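Local coordinates for protein hydrolase, haloacid dehalogenase-like family (Chlorobaculum tepidum, PDB 2HCF) that binds magnesium and is probably a hydrolase of the haloacid dehalogenase-like superfamily, at residues 177-180 with 181-184; 86-89 with 90-93. All blocks are in the same frame, centred on the assembly; numbering follows the deposited sequence.

Contact 1: 177-180 with 181-184. With MG (magnesium ion), chain B.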
loop_
_atom_site.group_PDB
_atom_site.type_symbol
_atom_site.label_atom_id
_atom_site.label_comp_id
_atom_site.label_asym_id
_atom_site.label_seq_id
_atom_site.Cartn_x
_atom_site.Cartn_y
_atom_site.Cartn_z
ATOM N N GLY A 177 6.255 0.529 -5.400
ATOM C CA GLY A 177 5.227 1.557 -5.247
ATOM C C GLY A 177 5.378 2.784 -6.129
ATOM O O GLY A 177 6.275 2.855 -6.957
ATOM N N ASP A 178 4.515 3.776 -5.894
ATOM C CA ASP A 178 4.325 4.933 -6.777
ATOM C C ASP A 178 4.678 6.307 -6.201
ATOM O O ASP A 178 4.442 7.309 -6.883
ATOM C CB ASP A 178 2.871 4.958 -7.262
ATOM C CG ASP A 178 1.875 5.311 -6.131
ATOM O OD1 ASP A 178 1.851 4.538 -5.143
ATOM O OD2 ASP A 178 1.126 6.336 -6.254
ATOM N N THR A 179 5.231 6.361 -4.973
ATOM C CA THR A 179 5.565 7.637 -4.321
ATOM C C THR A 179 6.914 7.618 -3.653
ATOM O O THR A 179 7.544 6.570 -3.480
ATOM C CB THR A 179 4.543 8.037 -3.209
ATOM O OG1 THR A 179 4.892 7.383 -1.968
ATOM C CG2 THR A 179 3.120 7.668 -3.628
ATOM N N GLU A 180 7.352 8.806 -3.228
ATOM C CA GLU A 180 8.582 8.917 -2.465
ATOM C C GLU A 180 8.548 8.065 -1.189
ATOM O O GLU A 180 9.590 7.643 -0.709
ATOM C CB GLU A 180 8.849 10.369 -2.085
ATOM C CG GLU A 180 7.909 10.918 -1.067
ATOM C CD GLU A 180 8.201 12.373 -0.716
ATOM O OE1 GLU A 180 9.341 12.648 -0.295
ATOM O OE2 GLU A 180 7.295 13.228 -0.870
ATOM N N HIS A 181 7.352 7.810 -0.651
ATOM C CA HIS A 181 7.235 7.080 0.615
ATOM C C HIS A 181 7.557 5.601 0.427
ATOM O O HIS A 181 8.139 4.962 1.302
ATOM C CB HIS A 181 5.850 7.281 1.209
ATOM C CG HIS A 181 5.483 8.721 1.361
ATOM N ND1 HIS A 181 6.266 9.609 2.076
ATOM C CD2 HIS A 181 4.468 9.444 0.845
ATOM C CE1 HIS A 181 5.714 10.807 2.029
ATOM N NE2 HIS A 181 4.614 10.732 1.301
ATOM N N ASP A 182 7.154 5.058 -0.717
ATOM C CA ASP A 182 7.519 3.719 -1.103
ATOM C C ASP A 182 9.038 3.596 -1.241
ATOM O O ASP A 182 9.661 2.699 -0.669
ATOM C CB ASP A 182 6.814 3.355 -2.399
ATOM C CG ASP A 182 5.318 3.492 -2.262
ATOM O OD1 ASP A 182 4.719 2.580 -1.689
ATOM O OD2 ASP A 182 4.742 4.515 -2.686
ATOM N N ILE A 183 9.621 4.518 -1.967
ATOM C CA ILE A 183 11.033 4.443 -2.214
ATOM C C ILE A 183 11.788 4.543 -0.887
ATOM O O ILE A 183 12.806 3.865 -0.659
ATOM C CB ILE A 183 11.491 5.587 -3.173
ATOM C CG1 ILE A 183 10.868 5.402 -4.556
ATOM C CG2 ILE A 183 13.001 5.573 -3.317
ATOM C CD1 ILE A 183 10.920 6.622 -5.437
ATOM N N ARG A 184 11.299 5.410 -0.014
ATOM C CA ARG A 184 12.000 5.738 1.226
ATOM C C ARG A 184 11.901 4.563 2.190
ATOM O O ARG A 184 12.843 4.211 2.858
ATOM C CB ARG A 184 11.392 6.983 1.868
ATOM C CG ARG A 184 11.794 7.181 3.337
ATOM C CD ARG A 184 11.482 8.567 3.864
ATOM N NE ARG A 184 11.598 9.557 2.804
ATOM C CZ ARG A 184 10.579 10.225 2.265
ATOM N NH1 ARG A 184 9.321 10.090 2.714
ATOM N NH2 ARG A 184 10.833 11.053 1.274
HETATM MG MG MG B . 0.609 4.135 -3.501
HETATM O O HOH W 1 -0.179 6.201 -3.888
HETATM O O HOH W 2 2.127 4.447 -2.128
HETATM O O HOH W 3 -0.596 4.009 -1.756
#
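A capping box opens helix 180-187 just after strand 173-177, beside the magnesium site. At the N-cap, Thr179 OG1 accepts from His181 N at 2.8 Å; in return Asp182 OD2 takes the backbone N of Thr179 at 3.0 Å. The Thr179 hydroxyl also donates to Asp182 OD2, so the amide and the hydroxyl grip this one oxygen from opposite faces of the carboxylate. Thr179 OG1 sits between its own N and carbonyl carbon (chi1 84°), facing the helix start. Water 2, a magnesium ligand, donates to Asp182 OD2 (2.7 Å); Asp182 OD1 is salt-bridged to Arg149. Replaced by alanine, Asp182 would probably leave the Thr179 amide and hydroxyl and water 2 without this acceptor, and Arg149 without this salt bridge. On the outer side, Glu180 CG makes a CH-pi contact over the His181 ring, 3.8 Å from its centroid; in the conformer given, Arg184 NH2 salt-bridges Glu180 OE1 at 2.7 Å, in the guanidinium plane. Asp178 OD1 binds magnesium at 2.1 Å, and Asp10 (carboxylate) and Asp12 (backbone O) complete the site from the loop after strand 5-9. The Gly177-Asp178...Asp182 spacing is the GDxxxD form of the acidic fourth HAD motif, Asp182 being second-shell.

Contact 2: 86-89 with 90-93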
loop_
_atom_site.group_PDB
_atom_site.type_symbol
_atom_site.label_atom_id
_atom_site.label_comp_id
_atom_site.label_asym_id
_atom_site.label_seq_id
_atom_site.Cartn_x
_atom_site.Cartn_y
_atom_site.Cartn_z
ATOM N N ARG A 86 -20.208 0.479 0.715
ATOM C CA ARG A 86 -20.496 1.362 -0.415
ATOM C C ARG A 86 -19.709 1.046 -1.687
ATOM O O ARG A 86 -20.208 1.276 -2.779
ATOM C CB ARG A 86 -20.224 2.818 -0.047
ATOM C CG ARG A 86 -21.087 3.368 1.048
ATOM C CD ARG A 86 -20.709 4.811 1.242
ATOM N NE ARG A 86 -21.407 5.437 2.356
ATOM C CZ ARG A 86 -21.123 6.654 2.822
ATOM N NH1 ARG A 86 -20.150 7.378 2.288
ATOM N NH2 ARG A 86 -21.827 7.136 3.838
ATOM N N ALA A 87 -18.462 0.606 -1.545
ATOM C CA ALA A 87 -17.608 0.360 -2.705
ATOM C C ALA A 87 -18.196 -0.722 -3.626
ATOM O O ALA A 87 -18.733 -1.712 -3.153
ATOM C CB ALA A 87 -16.227 -0.032 -2.257
ATOM N N ARG A 88 -18.099 -0.513 -4.937
ATOM C CA ARG A 88 -18.495 -1.496 -5.943
ATOM C C ARG A 88 -17.342 -1.680 -6.922
ATOM O O ARG A 88 -16.426 -0.849 -6.989
ATOM C CB ARG A 88 -19.725 -1.027 -6.733
ATOM C CG ARG A 88 -20.988 -0.691 -5.906
ATOM C CD ARG A 88 -21.631 -1.932 -5.293
ATOM N NE ARG A 88 -22.864 -1.623 -4.549
ATOM C CZ ARG A 88 -22.986 -1.560 -3.214
ATOM N NH1 ARG A 88 -21.948 -1.774 -2.409
ATOM N NH2 ARG A 88 -24.172 -1.270 -2.671
ATOM N N ARG A 89 -17.405 -2.756 -7.708
ATOM C CA ARG A 89 -16.356 -3.076 -8.686
ATOM C C ARG A 89 -16.060 -1.881 -9.576
ATOM O O ARG A 89 -14.922 -1.589 -9.883
ATOM C CB ARG A 89 -16.804 -4.255 -9.552
ATOM C CG ARG A 89 -15.862 -4.583 -10.710
ATOM C CD ARG A 89 -14.453 -4.915 -10.226
ATOM N NE ARG A 89 -13.528 -5.187 -11.327
ATOM C CZ ARG A 89 -12.714 -4.289 -11.887
ATOM N NH1 ARG A 89 -12.693 -3.029 -11.482
ATOM N NH2 ARG A 89 -11.925 -4.651 -12.890
ATOM N N GLU A 90 -17.111 -1.154 -9.932
ATOM C CA GLU A 90 -16.993 0.010 -10.818
ATOM C C GLU A 90 -16.217 1.184 -10.224
ATOM O O GLU A 90 -15.853 2.128 -10.949
ATOM C CB GLU A 90 -18.382 0.479 -11.224
ATOM C CG GLU A 90 -19.120 -0.517 -12.132
ATOM C CD GLU A 90 -19.706 -1.747 -11.413
ATOM O OE1 GLU A 90 -19.895 -1.715 -10.176
ATOM O OE2 GLU A 90 -19.970 -2.769 -12.103
ATOM N N ASP A 91 -15.995 1.148 -8.916
ATOM C CA ASP A 91 -15.164 2.138 -8.226
ATOM C C ASP A 91 -13.661 1.847 -8.342
ATOM O O ASP A 91 -12.858 2.717 -8.048
ATOM C CB ASP A 91 -15.561 2.226 -6.741
ATOM C CG ASP A 91 -16.986 2.731 -6.541
ATOM O OD1 ASP A 91 -17.402 3.658 -7.274
ATOM O OD2 ASP A 91 -17.691 2.221 -5.644
ATOM N N ILE A 92 -13.290 0.635 -8.775
ATOM C CA ILE A 92 -11.886 0.199 -8.802
ATOM C C ILE A 92 -11.422 0.106 -10.253
ATOM O O ILE A 92 -12.092 -0.471 -11.114
ATOM C CB ILE A 92 -11.666 -1.212 -8.079
ATOM C CG1 ILE A 92 -12.283 -1.242 -6.673
ATOM C CG2 ILE A 92 -10.189 -1.583 -8.000
ATOM C CD1 ILE A 92 -11.723 -0.229 -5.673
ATOM N N THR A 93 -10.266 0.667 -10.523
ATOM C CA THR A 93 -9.629 0.583 -11.813
ATOM C C THR A 93 -8.312 -0.158 -11.619
ATOM O O THR A 93 -7.444 0.329 -10.934
ATOM C CB THR A 93 -9.326 2.006 -12.304
ATOM O OG1 THR A 93 -10.569 2.666 -12.550
ATOM C CG2 THR A 93 -8.467 2.012 -13.565
HETATM O O HOH W 4 -19.744 3.277 -4.620
#
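Past the end of helix 65-86 the backbone leaves helical angles at Ala87, extends through Arg88 and makes one short 3-10 turn, with Asp91 N bonded to Arg88 O at 2.8 Å and Ile92 N to Arg89 O at 3.0 Å. The Asp91 side chain reaches back across the turn: its OD2 accepts from Arg88 N at 2.9 Å, on the anti side and 32° out of the carboxylate plane. CG of Asp91 lies beside its own backbone N (chi1 -64°), which turns the carboxylate back over the start of the turn. Taking the amide three residues earlier is the half of a capping box made by its far residue. Water 4 donates to both Asp91 OD2 and Arg86 O, tying the turn to the last residue of the helix. The turn joins helix 65-86 to strand 92-94, which pairs antiparallel with strand 16-18; Ile92 packs on Leu16 and Val18. These two strands flank the helical insert from helix 21-34 to helix 65-86, consistent with a cap inserted after the first core strand, as in HAD enzymes with this type of cap. Arg89 brings NH1 to Ile92 O at 2.7 Å, near the guanidinium plane, though the bond is weak at 115°. Glu90 OE1 lies 3.5 Å from Arg88 CB. The Arg88 chain bends at its second torsion, and NH1 donates to Ala87 O at 3.3 Å and also to Glu85 O.

Contact 2 comes first along the chain, where helix 65-86 hands over to strand 92-94; contact 1 sits where strand 173-177 of the six-stranded parallel sheet ends and helix 180-187 begins. Their centres are 25 Å apart, on opposite sides of the chain's centre, and their nearest atoms stay about 11 Å apart. The link between them is the segment after strand 5-9: it supplies Asp10 and Asp12 to the magnesium bound at contact 1, then forms strand 16-18, the antiparallel partner of strand 92-94. The Ile92 side chain lies about 7 Å from that of Asp12 and about 13 Å from a bound magnesium. Contact 2 thus marks the return from the probable cap, contact 1 the metal site of the core.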